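Side-chain contacts in protein secretion chaperonin CsaA (Picrophilus torridus, PDB 5ZDI), which probably binds tRNA through an OB-fold domain and is thought to act as a protein secretion chaperone: residues Pro29-Lys34 / Asp56-Lys61; Ile35-Ile40 / Lys61-Val66. One frame throughout, in Å; residues are numbered along the deposited sequence.

Interaction 1 of 2, residues Pro29-Lys34 / Asp56-Lys61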
loop_
_atom_site.group_PDB
_atom_site.type_symbol
_atom_site.label_atom_id
_atom_site.label_comp_id
_atom_site.label_asym_id
_atom_site.label_seq_id
_atom_site.Cartn_x
_atom_site.Cartn_y
_atom_site.Cartn_z
ATOM N N PRO A 29 -0.274 -22.463 -0.143
ATOM C CA PRO A 29 -0.012 -22.295 1.310
ATOM C C PRO A 29 -0.562 -20.936 1.778
ATOM O O PRO A 29 -0.168 -19.936 1.208
ATOM C CB PRO A 29 1.513 -22.281 1.390
ATOM C CG PRO A 29 1.926 -21.987 0.037
ATOM C CD PRO A 29 0.952 -22.485 -0.927
ATOM N N ALA A 30 -1.364 -20.932 2.840
ATOM C CA ALA A 30 -1.995 -19.674 3.215
ATOM C C ALA A 30 -2.308 -19.662 4.654
ATOM O O ALA A 30 -2.499 -20.724 5.260
ATOM C CB ALA A 30 -3.231 -19.454 2.394
ATOM N N TYR A 31 -2.435 -18.488 5.206
ATOM C CA TYR A 31 -3.008 -18.317 6.520
ATOM C C TYR A 31 -4.411 -17.704 6.433
ATOM O O TYR A 31 -4.667 -16.853 5.572
ATOM C CB TYR A 31 -2.205 -17.366 7.411
ATOM C CG TYR A 31 -0.793 -17.805 7.780
ATOM C CD1 TYR A 31 -0.554 -19.112 8.258
ATOM C CD2 TYR A 31 0.265 -16.965 7.693
ATOM C CE1 TYR A 31 0.685 -19.528 8.588
ATOM C CE2 TYR A 31 1.552 -17.350 8.081
ATOM C CZ TYR A 31 1.759 -18.676 8.508
ATOM O OH TYR A 31 3.041 -19.022 8.851
ATOM N N LYS A 32 -5.221 -18.099 7.390
ATOM C CA LYS A 32 -6.445 -17.356 7.787
ATOM C C LYS A 32 -6.033 -16.290 8.806
ATOM O O LYS A 32 -5.442 -16.562 9.856
ATOM C CB LYS A 32 -7.517 -18.300 8.382
ATOM C CG LYS A 32 -8.014 -19.374 7.494
ATOM C CD LYS A 32 -8.844 -20.288 8.447
ATOM C CE LYS A 32 -9.652 -21.194 7.641
ATOM N NZ LYS A 32 -10.462 -22.005 8.590
ATOM N N LEU A 33 -6.361 -15.042 8.509
ATOM C CA LEU A 33 -6.086 -13.917 9.349
ATOM C C LEU A 33 -7.378 -13.254 9.830
ATOM O O LEU A 33 -8.299 -13.080 9.048
ATOM C CB LEU A 33 -5.385 -12.805 8.519
ATOM C CG LEU A 33 -4.168 -13.181 7.741
ATOM C CD1 LEU A 33 -3.590 -11.950 7.063
ATOM C CD2 LEU A 33 -3.135 -13.742 8.684
ATOM N N LYS A 34 -7.423 -12.917 11.118
ATOM C CA LYS A 34 -8.483 -12.119 11.713
ATOM C C LYS A 34 -7.865 -10.765 12.047
ATOM O O LYS A 34 -6.926 -10.662 12.816
ATOM C CB LYS A 34 -9.090 -12.824 12.907
ATOM C CG LYS A 34 -10.113 -11.934 13.577
ATOM C CD LYS A 34 -10.813 -12.739 14.658
ATOM C CE LYS A 34 -11.731 -11.857 15.439
ATOM N NZ LYS A 34 -12.553 -12.834 16.211
ATOM N N ASP A 56 3.849 -15.995 14.644
ATOM C CA ASP A 56 4.219 -14.994 15.635
ATOM C C ASP A 56 4.757 -13.683 15.085
ATOM O O ASP A 56 4.632 -12.670 15.749
ATOM C CB ASP A 56 5.172 -15.584 16.691
ATOM C CG ASP A 56 4.438 -16.472 17.712
ATOM O OD1 ASP A 56 3.454 -16.007 18.344
ATOM O OD2 ASP A 56 4.869 -17.622 17.901
ATOM N N GLU A 57 5.270 -13.676 13.864
ATOM C CA GLU A 57 5.632 -12.431 13.180
ATOM C C GLU A 57 4.468 -11.604 12.730
ATOM O O GLU A 57 4.626 -10.423 12.578
ATOM C CB GLU A 57 6.553 -12.680 12.014
ATOM C CG GLU A 57 7.821 -13.458 12.478
ATOM C CD GLU A 57 8.691 -13.765 11.275
ATOM O OE1 GLU A 57 8.317 -14.435 10.305
ATOM O OE2 GLU A 57 9.788 -13.287 11.296
ATOM N N LEU A 58 3.274 -12.189 12.631
ATOM C CA LEU A 58 2.154 -11.449 12.112
ATOM C C LEU A 58 1.252 -10.923 13.242
ATOM O O LEU A 58 0.497 -10.000 13.047
ATOM C CB LEU A 58 1.369 -12.332 11.146
ATOM C CG LEU A 58 2.084 -12.877 9.964
ATOM C CD1 LEU A 58 1.283 -13.912 9.197
ATOM C CD2 LEU A 58 2.414 -11.708 9.012
ATOM N N ILE A 59 1.263 -11.556 14.413
ATOM C CA ILE A 59 0.416 -11.080 15.530
ATOM C C ILE A 59 0.757 -9.633 15.876
ATOM O O ILE A 59 1.941 -9.246 16.114
ATOM C CB ILE A 59 0.596 -11.989 16.739
ATOM C CG1 ILE A 59 0.142 -13.423 16.379
ATOM C CG2 ILE A 59 -0.091 -11.420 17.966
ATOM C CD1 ILE A 59 -1.350 -13.593 16.413
ATOM N N ASN A 60 -0.305 -8.817 15.952
ATOM C CA ASN A 60 -0.157 -7.403 16.149
ATOM C C ASN A 60 0.664 -6.610 15.153
ATOM O O ASN A 60 1.072 -5.466 15.415
ATOM C CB ASN A 60 0.179 -7.099 17.655
ATOM C CG ASN A 60 -1.043 -7.412 18.546
ATOM O OD1 ASN A 60 -2.196 -6.938 18.215
ATOM N ND2 ASN A 60 -0.860 -8.269 19.585
ATOM N N LYS A 61 0.830 -7.158 13.945
ATOM C CA LYS A 61 1.415 -6.411 12.848
ATOM C C LYS A 61 0.395 -5.522 12.131
ATOM O O LYS A 61 -0.712 -6.003 11.783
ATOM C CB LYS A 61 2.035 -7.407 11.846
ATOM C CG LYS A 61 2.981 -6.774 10.866
ATOM C CD LYS A 61 3.385 -7.796 9.836
ATOM C CE LYS A 61 4.120 -7.232 8.584
ATOM N NZ LYS A 61 5.255 -6.458 8.913
#
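Tyr-31 and Leu-58 carry this buried, wholly apolar contact between the start of strand 31-36 and the short helix 55-58. A single methyl of Leu-58 does the touching: its CD1 lies 3.6 Å from CD2 of Tyr-31 and equally close to CE2 of that ring, so it sits against one C-C bond of the aromatic system, the two side chains crossing at a slant. The same methyl reaches toward Leu-33, whose CD2 stands at 4.5 Å from Leu-58 CD1, a looser approach. In Leu-58, CG lies anti to the carbonyl carbon (chi1 -59°), which carries the branch toward the strand; Ile-50, Tyr-53 and Leu-94 of strand 91-97 also pack on it.

Polar bonding is made within 56-61 or to residues beyond the two segments. The hydroxyl of Tyr-31 is hydrogen-bonded to the carbonyl of Tyr-53, just before the helix, which ties the far end of the ring. Behind Leu-58 the chain makes a type II turn, closed by Lys-61 N to Leu-58 O at 3.0 Å, with Asn-60 at positive phi (57°).

Between the two segments the attraction is dispersion and burial of hydrocarbon, while the buried phenol keeps its hydrogen bond to Tyr-53.

Interaction 2 of 2, residues Ile35-Ile40 / Lys61-Val66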
loop_
_atom_site.group_PDB
_atom_site.type_symbol
_atom_site.label_atom_id
_atom_site.label_comp_id
_atom_site.label_asym_id
_atom_site.label_seq_id
_atom_site.Cartn_x
_atom_site.Cartn_y
_atom_site.Cartn_z
ATOM N N ILE A 35 -8.387 -9.715 11.389
ATOM C CA ILE A 35 -7.741 -8.391 11.343
ATOM C C ILE A 35 -8.750 -7.347 11.859
ATOM O O ILE A 35 -9.961 -7.369 11.471
ATOM C CB ILE A 35 -7.400 -8.033 9.890
ATOM C CG1 ILE A 35 -6.607 -9.155 9.261
ATOM C CG2 ILE A 35 -6.694 -6.703 9.805
ATOM C CD1 ILE A 35 -6.240 -8.969 7.826
ATOM N N TYR A 36 -8.248 -6.458 12.690
ATOM C CA TYR A 36 -9.081 -5.373 13.293
ATOM C C TYR A 36 -8.846 -4.120 12.505
ATOM O O TYR A 36 -7.718 -3.776 12.250
ATOM C CB TYR A 36 -8.673 -5.146 14.733
ATOM C CG TYR A 36 -9.494 -4.048 15.426
ATOM C CD1 TYR A 36 -10.878 -4.188 15.600
ATOM C CD2 TYR A 36 -8.875 -2.879 15.918
ATOM C CE1 TYR A 36 -11.614 -3.202 16.265
ATOM C CE2 TYR A 36 -9.633 -1.853 16.509
ATOM C CZ TYR A 36 -10.983 -2.041 16.683
ATOM O OH TYR A 36 -11.720 -1.031 17.292
ATOM N N PHE A 37 -9.937 -3.449 12.093
ATOM C CA PHE A 37 -9.898 -2.277 11.214
ATOM C C PHE A 37 -10.583 -1.076 11.907
ATOM O O PHE A 37 -11.046 -0.148 11.269
ATOM C CB PHE A 37 -10.648 -2.640 9.940
ATOM C CG PHE A 37 -9.830 -3.469 8.997
ATOM C CD1 PHE A 37 -8.829 -2.878 8.204
ATOM C CD2 PHE A 37 -10.091 -4.820 8.827
ATOM C CE1 PHE A 37 -8.044 -3.620 7.336
ATOM C CE2 PHE A 37 -9.329 -5.585 7.924
ATOM C CZ PHE A 37 -8.315 -5.007 7.205
ATOM N N GLY A 38 -10.672 -1.122 13.224
ATOM C CA GLY A 38 -11.139 0.061 13.983
ATOM C C GLY A 38 -12.600 -0.142 14.416
ATOM O O GLY A 38 -13.299 -1.102 13.990
ATOM N N ASP A 39 -13.133 0.863 15.086
ATOM C CA ASP A 39 -14.435 0.815 15.753
ATOM C C ASP A 39 -15.639 0.731 14.839
ATOM O O ASP A 39 -16.764 0.421 15.300
ATOM C CB ASP A 39 -14.680 2.084 16.612
ATOM C CG ASP A 39 -13.765 2.203 17.799
ATOM O OD1 ASP A 39 -13.527 1.196 18.517
ATOM O OD2 ASP A 39 -13.288 3.341 18.028
ATOM N N ILE A 40 -15.501 1.181 13.596
ATOM C CA ILE A 40 -16.612 1.184 12.663
ATOM C C ILE A 40 -16.615 -0.081 11.790
ATOM O O ILE A 40 -17.611 -0.812 11.696
ATOM C CB ILE A 40 -16.599 2.465 11.805
ATOM C CG1 ILE A 40 -16.809 3.685 12.722
ATOM C CG2 ILE A 40 -17.651 2.401 10.719
ATOM C CD1 ILE A 40 -16.232 4.976 12.159
ATOM N N LYS A 61 0.830 -7.158 13.945
ATOM C CA LYS A 61 1.415 -6.411 12.848
ATOM C C LYS A 61 0.395 -5.522 12.131
ATOM O O LYS A 61 -0.712 -6.003 11.783
ATOM C CB LYS A 61 2.035 -7.407 11.846
ATOM C CG LYS A 61 2.981 -6.774 10.866
ATOM C CD LYS A 61 3.385 -7.796 9.836
ATOM C CE LYS A 61 4.120 -7.232 8.584
ATOM N NZ LYS A 61 5.255 -6.458 8.913
ATOM N N LYS A 62 0.746 -4.242 11.894
ATOM C CA LYS A 62 -0.111 -3.329 11.103
ATOM C C LYS A 62 0.079 -3.613 9.626
ATOM O O LYS A 62 1.218 -3.712 9.114
ATOM C CB LYS A 62 0.182 -1.853 11.392
ATOM C CG LYS A 62 -0.150 -1.503 12.796
ATOM C CD LYS A 62 0.223 -0.065 13.091
ATOM C CE LYS A 62 -0.039 0.173 14.571
ATOM N NZ LYS A 62 0.459 1.567 14.885
ATOM N N ILE A 63 -1.014 -3.883 8.985
ATOM C CA ILE A 63 -1.021 -4.232 7.561
ATOM C C ILE A 63 -1.949 -3.235 6.817
ATOM O O ILE A 63 -2.604 -2.384 7.443
ATOM C CB ILE A 63 -1.489 -5.694 7.351
ATOM C CG1 ILE A 63 -2.850 -6.035 7.940
ATOM C CG2 ILE A 63 -0.487 -6.658 7.950
ATOM C CD1 ILE A 63 -4.007 -5.434 7.181
ATOM N N ILE A 64 -1.970 -3.371 5.489
ATOM C CA ILE A 64 -2.791 -2.603 4.655
ATOM C C ILE A 64 -3.676 -3.480 3.830
ATOM O O ILE A 64 -3.234 -4.463 3.265
ATOM C CB ILE A 64 -1.823 -1.794 3.678
ATOM C CG1 ILE A 64 -0.764 -1.014 4.457
ATOM C CG2 ILE A 64 -2.550 -0.850 2.759
ATOM C CD1 ILE A 64 -1.323 0.051 5.405
ATOM N N ALA A 65 -4.976 -3.124 3.730
ATOM C CA ALA A 65 -5.926 -3.955 3.005
ATOM C C ALA A 65 -6.994 -3.170 2.274
ATOM O O ALA A 65 -7.417 -2.093 2.719
ATOM C CB ALA A 65 -6.577 -4.937 3.959
ATOM N N VAL A 66 -7.480 -3.791 1.184
ATOM C CA VAL A 66 -8.646 -3.338 0.491
ATOM C C VAL A 66 -9.869 -3.841 1.250
ATOM O O VAL A 66 -10.001 -5.070 1.431
ATOM C CB VAL A 66 -8.709 -3.852 -0.937
ATOM C CG1 VAL A 66 -10.065 -3.314 -1.497
ATOM C CG2 VAL A 66 -7.538 -3.334 -1.734
#
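The Phe-37 ring meets strand 62-66 with its outer end. Ala-65 lies at the ring edge, close to the ring plane, its CB 3.7 Å from Phe-37 CZ and 3.9 Å from Phe-37 CE1. Ile-63 approaches the same ring at a slant and less closely, with CD1 at 4.3 Å from Phe-37 CZ. The other flat group, the ring of Tyr-36, points to the other side of its strand and plays no part across the contact; over the centre of one of its faces lies the backbone N of Gly-38, 3.4 Å above the plane, and Tyr-43 meets the ring with planes at about 45°.

Beside Phe-37, the branch methyl of Ile-35 supplies the remaining touch: CG2 of Ile-35 is 4.0 Å from CD1 of Ile-63. That CD1 therefore serves both Ile-35 and Phe-37. Ile-63 holds CG1 between its backbone N and carbonyl carbon (chi1 56°), and together with a chi2 of 73° this brings CD1 to the facing strand.

The arrangement is the interior of an OB-fold barrel. Strands 31-36 and 62-66 both pair antiparallel with the long strand 12-22, and their inward side chains meet across the core rather than through a shared ladder. Val-83 of strand 77-88 packs on both Ile-35 and Ile-63, and Val-81 on Phe-37.

Residues alternate along strand 62-66: Ile-63 and Ala-65 point toward the facing segment, Ile-64 and Val-66 away from it. The outward pair meets the second subunit, Ile-64 against its Leu-95 and Val-66 against its Phe-7.

After strand 12-22 the chain runs out through 29-34 and 35-40, consecutive segments that share strand 31-36. It then passes through helix 38-41 and strand 43-48 before helix 55-58 and strand 62-66 come back against strand 31-36. Interaction 1 closes the loop between 29-34 and 56-61, and interaction 2 the loop between 35-40 and 61-66. Their segments alternate along the sequence, so the two loops cross; the ranges 56-61 and 61-66 share Lys-61, which makes neither contact but forms a salt bridge through NZ with Asp-98 of the second subunit. Interaction 1 packs the helix on strand 31-36; interaction 2, centred 12 Å away, brings that strand and the loop after it against strand 62-66.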